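Local structure of enolase (alpha proteobacterium BAL199, 3UGV) at residues 36-41 with 58-63; 72-77 with 329-334; 353-358 with 377-382. The protein probably catalyses magnesium-assisted proton abstraction from a carboxylate substrate, as relatives in the mandelate racemase / muconate lactonizing enzyme family do, its own substrate being uncertain. All coordinates share one frame; numbering follows the deposited sequence.

Interaction 1: residues 36-41 with 58-63; sequences RPVLLK and LILIDI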
loop_
_atom_site.group_PDB
_atom_site.type_symbol
_atom_site.label_atom_id
_atom_site.label_comp_id
_atom_site.label_asym_id
_atom_site.label_seq_id
_atom_site.Cartn_x
_atom_site.Cartn_y
_atom_site.Cartn_z
ATOM N N ARG F 36 12.866 28.124 39.251
ATOM C CA ARG F 36 13.400 27.664 40.524
ATOM C C ARG F 36 13.277 26.154 40.643
ATOM O O ARG F 36 12.175 25.617 40.651
ATOM C CB ARG F 36 12.648 28.326 41.680
ATOM C CG ARG F 36 12.855 29.829 41.763
ATOM C CD ARG F 36 12.111 30.420 42.941
ATOM N NE ARG F 36 10.675 30.508 42.699
ATOM C CZ ARG F 36 9.764 30.587 43.664
ATOM N NH1 ARG F 36 10.143 30.577 44.936
ATOM N NH2 ARG F 36 8.474 30.671 43.361
ATOM N N PRO F 37 14.412 25.458 40.743
ATOM C CA PRO F 37 14.366 24.001 40.862
ATOM C C PRO F 37 14.063 23.566 42.294
ATOM O O PRO F 37 14.622 24.122 43.235
ATOM C CB PRO F 37 15.788 23.587 40.474
ATOM C CG PRO F 37 16.630 24.734 40.923
ATOM C CD PRO F 37 15.792 25.972 40.721
ATOM N N VAL F 38 13.167 22.602 42.460
ATOM C CA VAL F 38 12.976 22.005 43.770
ATOM C C VAL F 38 12.965 20.489 43.653
ATOM O O VAL F 38 12.932 19.947 42.553
ATOM C CB VAL F 38 11.703 22.512 44.481
ATOM C CG1 VAL F 38 11.525 23.997 44.234
ATOM C CG2 VAL F 38 10.497 21.757 44.021
ATOM N N LEU F 39 13.021 19.813 44.795
ATOM C CA LEU F 39 13.094 18.366 44.827
ATOM C C LEU F 39 12.267 17.890 45.997
ATOM O O LEU F 39 12.583 18.193 47.148
ATOM C CB LEU F 39 14.548 17.895 44.975
ATOM C CG LEU F 39 14.816 16.416 44.659
ATOM C CD1 LEU F 39 14.773 16.170 43.155
ATOM C CD2 LEU F 39 16.148 15.936 45.228
ATOM N N LEU F 40 11.196 17.162 45.708
ATOM C CA LEU F 40 10.296 16.706 46.757
ATOM C C LEU F 40 10.529 15.237 47.045
ATOM O O LEU F 40 10.990 14.493 46.180
ATOM C CB LEU F 40 8.836 16.930 46.366
ATOM C CG LEU F 40 8.409 18.338 45.951
ATOM C CD1 LEU F 40 6.912 18.360 45.682
ATOM C CD2 LEU F 40 8.788 19.379 47.006
ATOM N N LYS F 41 10.223 14.831 48.272
ATOM C CA LYS F 41 10.269 13.430 48.646
ATOM C C LYS F 41 8.878 12.843 48.421
ATOM O O LYS F 41 7.916 13.266 49.070
ATOM C CB LYS F 41 10.680 13.283 50.111
ATOM C CG LYS F 41 11.598 12.101 50.369
ATOM C CD LYS F 41 12.911 12.276 49.619
ATOM C CE LYS F 41 13.869 11.126 49.891
ATOM N NZ LYS F 41 15.235 11.397 49.348
ATOM N N LEU F 58 10.837 19.277 40.389
ATOM C CA LEU F 58 9.940 20.228 39.732
ATOM C C LEU F 58 10.686 21.535 39.450
ATOM O O LEU F 58 11.447 22.013 40.288
ATOM C CB LEU F 58 8.736 20.551 40.618
ATOM C CG LEU F 58 7.845 19.414 41.094
ATOM C CD1 LEU F 58 6.910 19.890 42.198
ATOM C CD2 LEU F 58 7.056 18.828 39.941
ATOM N N ILE F 59 10.480 22.108 38.272
ATOM C CA ILE F 59 10.939 23.469 38.022
ATOM C C ILE F 59 9.731 24.408 38.078
ATOM O O ILE F 59 8.801 24.286 37.279
ATOM C CB ILE F 59 11.665 23.584 36.672
ATOM C CG1 ILE F 59 12.944 22.746 36.695
ATOM C CG2 ILE F 59 11.977 25.049 36.347
ATOM C CD1 ILE F 59 13.536 22.474 35.325
ATOM N N LEU F 60 9.731 25.309 39.054
ATOM C CA LEU F 60 8.670 26.305 39.205
ATOM C C LEU F 60 8.982 27.520 38.343
ATOM O O LEU F 60 10.076 28.072 38.407
ATOM C CB LEU F 60 8.538 26.738 40.669
ATOM C CG LEU F 60 7.603 25.945 41.588
ATOM C CD1 LEU F 60 7.953 24.486 41.626
ATOM C CD2 LEU F 60 7.628 26.513 42.999
ATOM N N ILE F 61 8.012 27.945 37.549
ATOM C CA ILE F 61 8.231 29.004 36.581
ATOM C C ILE F 61 7.300 30.180 36.826
ATOM O O ILE F 61 6.086 30.005 36.916
ATOM C CB ILE F 61 8.008 28.475 35.154
ATOM C CG1 ILE F 61 9.057 27.411 34.837
ATOM C CG2 ILE F 61 8.022 29.623 34.133
ATOM C CD1 ILE F 61 8.770 26.642 33.582
ATOM N N ASP F 62 7.885 31.372 36.936
ATOM C CA ASP F 62 7.140 32.610 37.168
ATOM C C ASP F 62 7.443 33.648 36.087
ATOM O O ASP F 62 8.593 34.021 35.879
ATOM C CB ASP F 62 7.502 33.200 38.529
ATOM C CG ASP F 62 6.709 32.589 39.666
ATOM O OD1 ASP F 62 5.543 32.999 39.859
ATOM O OD2 ASP F 62 7.265 31.724 40.380
ATOM N N ILE F 63 6.403 34.107 35.404
ATOM C CA ILE F 63 6.528 35.136 34.391
ATOM C C ILE F 63 6.105 36.465 34.993
ATOM O O ILE F 63 5.112 36.528 35.720
ATOM C CB ILE F 63 5.596 34.862 33.199
ATOM C CG1 ILE F 63 5.942 33.537 32.539
ATOM C CG2 ILE F 63 5.720 35.953 32.172
ATOM C CD1 ILE F 63 7.299 33.534 31.916
#

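Interaction 2: residues 72-77 with 329-334; sequences RAYLEP and YPEVGA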
loop_
_atom_site.group_PDB
_atom_site.type_symbol
_atom_site.label_atom_id
_atom_site.label_comp_id
_atom_site.label_asym_id
_atom_site.label_seq_id
_atom_site.Cartn_x
_atom_site.Cartn_y
_atom_site.Cartn_z
ATOM N N ARG F 72 2.158 31.558 36.036
ATOM C CA ARG F 72 2.741 30.495 36.835
ATOM C C ARG F 72 2.447 29.111 36.270
ATOM O O ARG F 72 1.302 28.756 36.041
ATOM C CB ARG F 72 2.240 30.586 38.282
ATOM C CG ARG F 72 2.827 31.749 39.071
ATOM C CD ARG F 72 2.462 31.699 40.558
ATOM N NE ARG F 72 1.118 32.207 40.807
ATOM C CZ ARG F 72 0.805 33.497 40.804
ATOM N NH1 ARG F 72 1.742 34.406 40.561
ATOM N NH2 ARG F 72 -0.444 33.878 41.035
ATOM N N ALA F 73 3.498 28.333 36.052
ATOM C CA ALA F 73 3.348 26.923 35.717
ATOM C C ALA F 73 4.582 26.171 36.203
ATOM O O ALA F 73 5.524 26.766 36.745
ATOM C CB ALA F 73 3.171 26.748 34.227
ATOM N N TYR F 74 4.591 24.860 36.024
ATOM C CA TYR F 74 5.736 24.085 36.474
ATOM C C TYR F 74 6.080 22.971 35.496
ATOM O O TYR F 74 5.254 22.555 34.692
ATOM C CB TYR F 74 5.510 23.522 37.886
ATOM C CG TYR F 74 4.373 22.528 37.993
ATOM C CD1 TYR F 74 4.569 21.175 37.718
ATOM C CD2 TYR F 74 3.110 22.938 38.377
ATOM C CE1 TYR F 74 3.530 20.265 37.824
ATOM C CE2 TYR F 74 2.063 22.039 38.480
ATOM C CZ TYR F 74 2.272 20.707 38.205
ATOM O OH TYR F 74 1.220 19.816 38.320
ATOM N N LEU F 75 7.320 22.512 35.571
ATOM C CA LEU F 75 7.783 21.402 34.765
ATOM C C LEU F 75 8.078 20.239 35.693
ATOM O O LEU F 75 8.478 20.444 36.843
ATOM C CB LEU F 75 9.051 21.796 34.002
ATOM C CG LEU F 75 8.878 22.641 32.744
ATOM C CD1 LEU F 75 10.190 23.261 32.368
ATOM C CD2 LEU F 75 8.384 21.772 31.615
ATOM N N GLU F 76 7.872 19.024 35.192
ATOM C CA GLU F 76 8.238 17.816 35.915
ATOM C C GLU F 76 9.167 16.994 35.042
ATOM O O GLU F 76 8.717 16.101 34.322
ATOM C CB GLU F 76 6.994 16.997 36.252
ATOM C CG GLU F 76 5.889 17.817 36.871
ATOM C CD GLU F 76 4.712 16.976 37.293
ATOM O OE1 GLU F 76 4.792 16.343 38.370
ATOM O OE2 GLU F 76 3.712 16.945 36.543
ATOM N N PRO F 77 10.472 17.287 35.114
ATOM C CA PRO F 77 11.479 16.739 34.195
ATOM C C PRO F 77 12.075 15.368 34.561
ATOM O O PRO F 77 12.967 14.916 33.839
ATOM C CB PRO F 77 12.568 17.808 34.213
ATOM C CG PRO F 77 12.516 18.334 35.613
ATOM C CD PRO F 77 11.052 18.269 36.044
ATOM N N TYR F 329 0.951 16.711 34.861
ATOM C CA TYR F 329 0.384 18.062 34.831
ATOM C C TYR F 329 -1.132 18.085 34.915
ATOM O O TYR F 329 -1.795 18.577 34.007
ATOM C CB TYR F 329 0.834 18.805 33.570
ATOM C CG TYR F 329 2.318 18.707 33.329
ATOM C CD1 TYR F 329 3.183 19.649 33.859
ATOM C CD2 TYR F 329 2.852 17.664 32.586
ATOM C CE1 TYR F 329 4.543 19.565 33.654
ATOM C CE2 TYR F 329 4.218 17.564 32.376
ATOM C CZ TYR F 329 5.060 18.521 32.916
ATOM O OH TYR F 329 6.418 18.448 32.713
ATOM N N PRO F 330 -1.683 17.576 36.019
ATOM C CA PRO F 330 -3.133 17.407 36.157
ATOM C C PRO F 330 -3.869 18.732 36.028
ATOM O O PRO F 330 -4.984 18.761 35.497
ATOM C CB PRO F 330 -3.292 16.826 37.571
ATOM C CG PRO F 330 -1.987 16.221 37.871
ATOM C CD PRO F 330 -0.953 17.052 37.179
ATOM N N GLU F 331 -3.257 19.822 36.477
ATOM C CA GLU F 331 -3.931 21.124 36.381
ATOM C C GLU F 331 -4.086 21.633 34.942
ATOM O O GLU F 331 -5.208 21.872 34.499
ATOM C CB GLU F 331 -3.279 22.176 37.284
ATOM C CG GLU F 331 -3.246 21.769 38.746
ATOM C CD GLU F 331 -2.153 20.751 39.038
ATOM O OE1 GLU F 331 -1.196 20.644 38.239
ATOM O OE2 GLU F 331 -2.253 20.054 40.066
ATOM N N VAL F 332 -2.979 21.801 34.218
ATOM C CA VAL F 332 -3.060 22.160 32.806
ATOM C C VAL F 332 -3.873 21.086 32.111
ATOM O O VAL F 332 -4.731 21.365 31.264
ATOM C CB VAL F 332 -1.679 22.226 32.121
ATOM C CG1 VAL F 332 -1.835 22.709 30.688
ATOM C CG2 VAL F 332 -0.739 23.141 32.878
ATOM N N GLY F 333 -3.604 19.841 32.490
ATOM C CA GLY F 333 -4.351 18.716 31.960
ATOM C C GLY F 333 -5.862 18.894 32.026
ATOM O O GLY F 333 -6.563 18.806 31.009
ATOM N N ALA F 334 -6.382 19.143 33.223
ATOM C CA ALA F 334 -7.827 19.293 33.365
ATOM C C ALA F 334 -8.367 20.462 32.524
ATOM O O ALA F 334 -9.452 20.363 31.927
ATOM C CB ALA F 334 -8.221 19.424 34.838
#

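Interaction 3: residues 353-358 with 377-382; sequences DPILQE and LDWDED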
loop_
_atom_site.group_PDB
_atom_site.type_symbol
_atom_site.label_atom_id
_atom_site.label_comp_id
_atom_site.label_asym_id
_atom_site.label_seq_id
_atom_site.Cartn_x
_atom_site.Cartn_y
_atom_site.Cartn_z
ATOM N N ASP F 353 1.495 18.211 44.515
ATOM C CA ASP F 353 0.611 18.905 45.468
ATOM C C ASP F 353 1.322 19.728 46.554
ATOM O O ASP F 353 0.825 20.778 46.970
ATOM C CB ASP F 353 -0.341 17.907 46.148
ATOM C CG ASP F 353 -1.579 17.617 45.316
ATOM O OD1 ASP F 353 -1.604 18.005 44.126
ATOM O OD2 ASP F 353 -2.525 16.998 45.855
ATOM N N PRO F 354 2.471 19.239 47.047
ATOM C CA PRO F 354 3.106 19.973 48.148
ATOM C C PRO F 354 3.468 21.422 47.815
ATOM O O PRO F 354 3.434 22.253 48.717
ATOM C CB PRO F 354 4.357 19.147 48.439
ATOM C CG PRO F 354 3.962 17.751 48.066
ATOM C CD PRO F 354 3.067 17.903 46.859
ATOM N N ILE F 355 3.783 21.729 46.561
ATOM C CA ILE F 355 4.163 23.098 46.199
ATOM C C ILE F 355 2.974 23.972 45.788
ATOM O O ILE F 355 3.146 25.124 45.413
ATOM C CB ILE F 355 5.257 23.134 45.111
ATOM C CG1 ILE F 355 4.861 22.279 43.916
ATOM C CG2 ILE F 355 6.580 22.650 45.673
ATOM C CD1 ILE F 355 3.941 22.972 42.961
ATOM N N LEU F 356 1.769 23.416 45.853
ATOM C CA LEU F 356 0.568 24.197 45.589
ATOM C C LEU F 356 -0.141 24.514 46.899
ATOM O O LEU F 356 -0.161 23.695 47.825
ATOM C CB LEU F 356 -0.407 23.443 44.674
ATOM C CG LEU F 356 0.038 22.903 43.321
ATOM C CD1 LEU F 356 -1.141 22.213 42.636
ATOM C CD2 LEU F 356 0.585 24.034 42.463
ATOM N N GLN F 357 -0.728 25.704 46.964
ATOM C CA GLN F 357 -1.561 26.085 48.093
ATOM C C GLN F 357 -2.864 25.307 48.061
ATOM O O GLN F 357 -3.320 24.791 49.082
ATOM C CB GLN F 357 -1.840 27.587 48.059
ATOM C CG GLN F 357 -0.626 28.424 48.425
ATOM C CD GLN F 357 -0.947 29.891 48.583
ATOM O OE1 GLN F 357 -2.103 30.274 48.768
ATOM N NE2 GLN F 357 0.078 30.728 48.498
ATOM N N GLU F 358 -3.440 25.208 46.869
ATOM C CA GLU F 358 -4.744 24.602 46.697
ATOM C C GLU F 358 -4.787 23.726 45.447
ATOM O O GLU F 358 -5.217 24.168 44.382
ATOM C CB GLU F 358 -5.799 25.699 46.616
ATOM C CG GLU F 358 -7.200 25.272 47.011
ATOM C CD GLU F 358 -8.109 26.470 47.244
ATOM O OE1 GLU F 358 -9.151 26.579 46.560
ATOM O OE2 GLU F 358 -7.775 27.308 48.111
ATOM N N LEU F 377 -2.836 28.587 39.942
ATOM C CA LEU F 377 -1.756 28.067 40.777
ATOM C C LEU F 377 -1.203 29.155 41.685
ATOM O O LEU F 377 -0.932 30.270 41.238
ATOM C CB LEU F 377 -0.609 27.499 39.926
ATOM C CG LEU F 377 -0.831 26.285 39.024
ATOM C CD1 LEU F 377 0.498 25.864 38.457
ATOM C CD2 LEU F 377 -1.465 25.134 39.777
ATOM N N ASP F 378 -1.026 28.823 42.958
ATOM C CA ASP F 378 -0.322 29.706 43.882
ATOM C C ASP F 378 0.659 28.880 44.710
ATOM O O ASP F 378 0.278 27.890 45.353
ATOM C CB ASP F 378 -1.312 30.464 44.769
ATOM C CG ASP F 378 -2.352 31.222 43.959
ATOM O OD1 ASP F 378 -3.513 30.763 43.897
ATOM O OD2 ASP F 378 -2.008 32.265 43.370
ATOM N N TRP F 379 1.930 29.262 44.669
ATOM C CA TRP F 379 2.957 28.439 45.283
ATOM C C TRP F 379 2.844 28.455 46.806
ATOM O O TRP F 379 2.501 29.474 47.404
ATOM C CB TRP F 379 4.357 28.903 44.880
ATOM C CG TRP F 379 4.624 29.035 43.407
ATOM C CD1 TRP F 379 5.210 30.095 42.785
ATOM C CD2 TRP F 379 4.353 28.069 42.379
ATOM N NE1 TRP F 379 5.310 29.862 41.437
ATOM C CE2 TRP F 379 4.794 28.625 41.158
ATOM C CE3 TRP F 379 3.774 26.799 42.369
ATOM C CZ2 TRP F 379 4.675 27.955 39.936
ATOM C CZ3 TRP F 379 3.657 26.130 41.150
ATOM C CH2 TRP F 379 4.104 26.714 39.953
ATOM N N ASP F 380 3.125 27.315 47.427
ATOM C CA ASP F 380 3.292 27.254 48.872
ATOM C C ASP F 380 4.756 27.543 49.199
ATOM O O ASP F 380 5.579 26.625 49.290
ATOM C CB ASP F 380 2.878 25.883 49.404
ATOM C CG ASP F 380 2.909 25.812 50.917
ATOM O OD1 ASP F 380 3.860 26.357 51.518
ATOM O OD2 ASP F 380 1.979 25.212 51.501
ATOM N N GLU F 381 5.068 28.827 49.364
ATOM C CA GLU F 381 6.451 29.291 49.479
ATOM C C GLU F 381 7.245 28.718 50.663
ATOM O O GLU F 381 8.472 28.679 50.614
ATOM C CB GLU F 381 6.510 30.821 49.458
ATOM C CG GLU F 381 6.116 31.431 48.112
ATOM C CD GLU F 381 7.150 31.176 47.019
ATOM O OE1 GLU F 381 8.242 30.642 47.330
ATOM O OE2 GLU F 381 6.866 31.512 45.846
ATOM N N ASP F 382 6.556 28.266 51.709
ATOM C CA ASP F 382 7.221 27.552 52.806
ATOM C C ASP F 382 7.773 26.208 52.326
ATOM O O ASP F 382 8.978 25.935 52.418
ATOM C CB ASP F 382 6.264 27.330 53.981
ATOM C CG ASP F 382 5.951 28.612 54.727
ATOM O OD1 ASP F 382 6.773 29.558 54.661
ATOM O OD2 ASP F 382 4.885 28.671 55.384
HETATM O O HOH W 1 -2.842 26.728 44.453
#

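Interaction 1: residues 36-41 with 58-63
Arg36 and Leu60 face each other as a hydrogen-bonded antiparallel pair: Arg36 N donates to Leu60 O at 2.9 Å, and Leu60 N returns a bond to Arg36 O. From this base the arginine side chain can be followed outward. Arg36 CB sits 4.2 Å from Leu60 O. CG turns anti to the carbonyl carbon (chi1 -66°), and a bend at chi3 lets the guanidinium reach past the leucine, with Arg36 NH2 lying 4.3 Å from Leu60 CD2. At the tip, Arg36 NH2 meets Asp62 OD2 near the guanidinium plane in a salt bridge at 3.4 Å whose hydrogen bond is weak, the two planar groups turned 43° apart. Each end has a stronger partner beyond this pair, Glu381 for Arg36 and the indole N-H of Trp379 for Asp62. The strands form a beta hairpin of the three-stranded sheet in the N-terminal capping domain of this family. Pro37, having no N-H to give, fits the non-hydrogen-bonded position opposite Ile59, its CA approaching Leu58 O. The next pair, Val38 and Leu58, is again doubly bonded. On the face shared with Arg36, beta-branched Val38 puts CG2 4.0 Å from Leu58 CB, while Leu40 CD1 meets Leu58 CD1 at 3.8 Å.

Interaction 2: residues 72-77 with 329-334
Tyr74 and Glu331 form one of two polar grips in this buried contact: the phenol OH of Tyr74 donates to Glu331 OE1 at 2.6 Å, meeting the syn side of the carboxylate. Tyr74 reaches it because chi1 of 64° sets CG between the backbone N and the carbonyl carbon. In the second grip, Glu76 N gives a fairly straight bond to Tyr329 OH (2.9 Å), and Glu76 OE2 accepts from Tyr329 N at 3.2 Å. An extended glutamate and a tyrosine suit this exchange, since they are laid head to tail, each end finding the other's backbone. Glu76 OE2 consequently lies 3.8 Å above the centre of the Tyr329 ring; Trp56 NE1 holds the other oxygen, OE1. At the ring edge, Tyr329 CE1 comes within 3.2 Å of Tyr74 O. The rest is looser: the tyrosine rings, 25° from parallel, are displaced until little of either lies over the other, their centroids 5.8 Å apart, and Leu75 CD2 merely brushes Tyr329 OH at 4.0 Å. Tyr329 is the N-cap residue of helix 330-337. Through it strand 71-75 meets the C-terminal domain at the capping-domain interface characteristic of the mandelate racemase / muconate lactonizing enzyme family.

Interaction 3: residues 353-358 with 377-382
With CG1 held between its backbone N and carbonyl carbon (chi1 52°), Ile355 lies alongside Trp379, whose CG stands anti to the carbonyl carbon (chi1 -53°); Ile355 CD1 thereby meets Trp379 CZ3, 3.7 Å away. Leu356 CD2 approaches the same CZ3 obliquely and packs against Leu377 CD2 at 3.6 Å, branched aliphatics filling in around a broad ring. Ile355 O lies near the indole plane at its edge and accepts from Asp380 N (3.0 Å). Gln357 grips segment 377-382 twice: its N donates to Asp378 O, and Gln357 NE2 reaches Trp379 O, near the amide plane, at 2.9 Å, a task suited to a solvent-facing amide. A water accepts from both Glu358 N and Asp378 N, joining the backbones. Shrinking Trp379 to an alanine would probably open a gap beside Ile355 and Leu356 and deprive Asp62 of its indole N-H donor. A single backbone bridge, Leu356 with Trp379, ties this loop of the enolase C-terminal-like domain to the approach to helix 381-387, whose N-cap is Asp380. Around the contact, Trp379 leans on strands 30-47 and 71-75 of the capping domain, while Leu356 and Leu377 touch Glu331 of helix 330-337.

Along the chain the three contacts come in series, none nested in or crossing another. Interaction 1 closes first, over the 16 residues that complete the hairpin. Interaction 2 then spans 251 residues, from the last strand of the N-terminal sheet to the start of helix 330-337, and so bridges the two domains. Interaction 3 closes a short excursion of 18 residues near the C terminus. In space they adjoin. Strands 52-65 and 71-75 are sheet neighbours, with Ile61 N close to Ala73 O. Interaction 3 lies against both strand contacts: Ile355 CG1 packs on Leu58 CD1, and Leu377 O probably accepts from Arg72 NE, binding the chain's end back to the N-terminal domain.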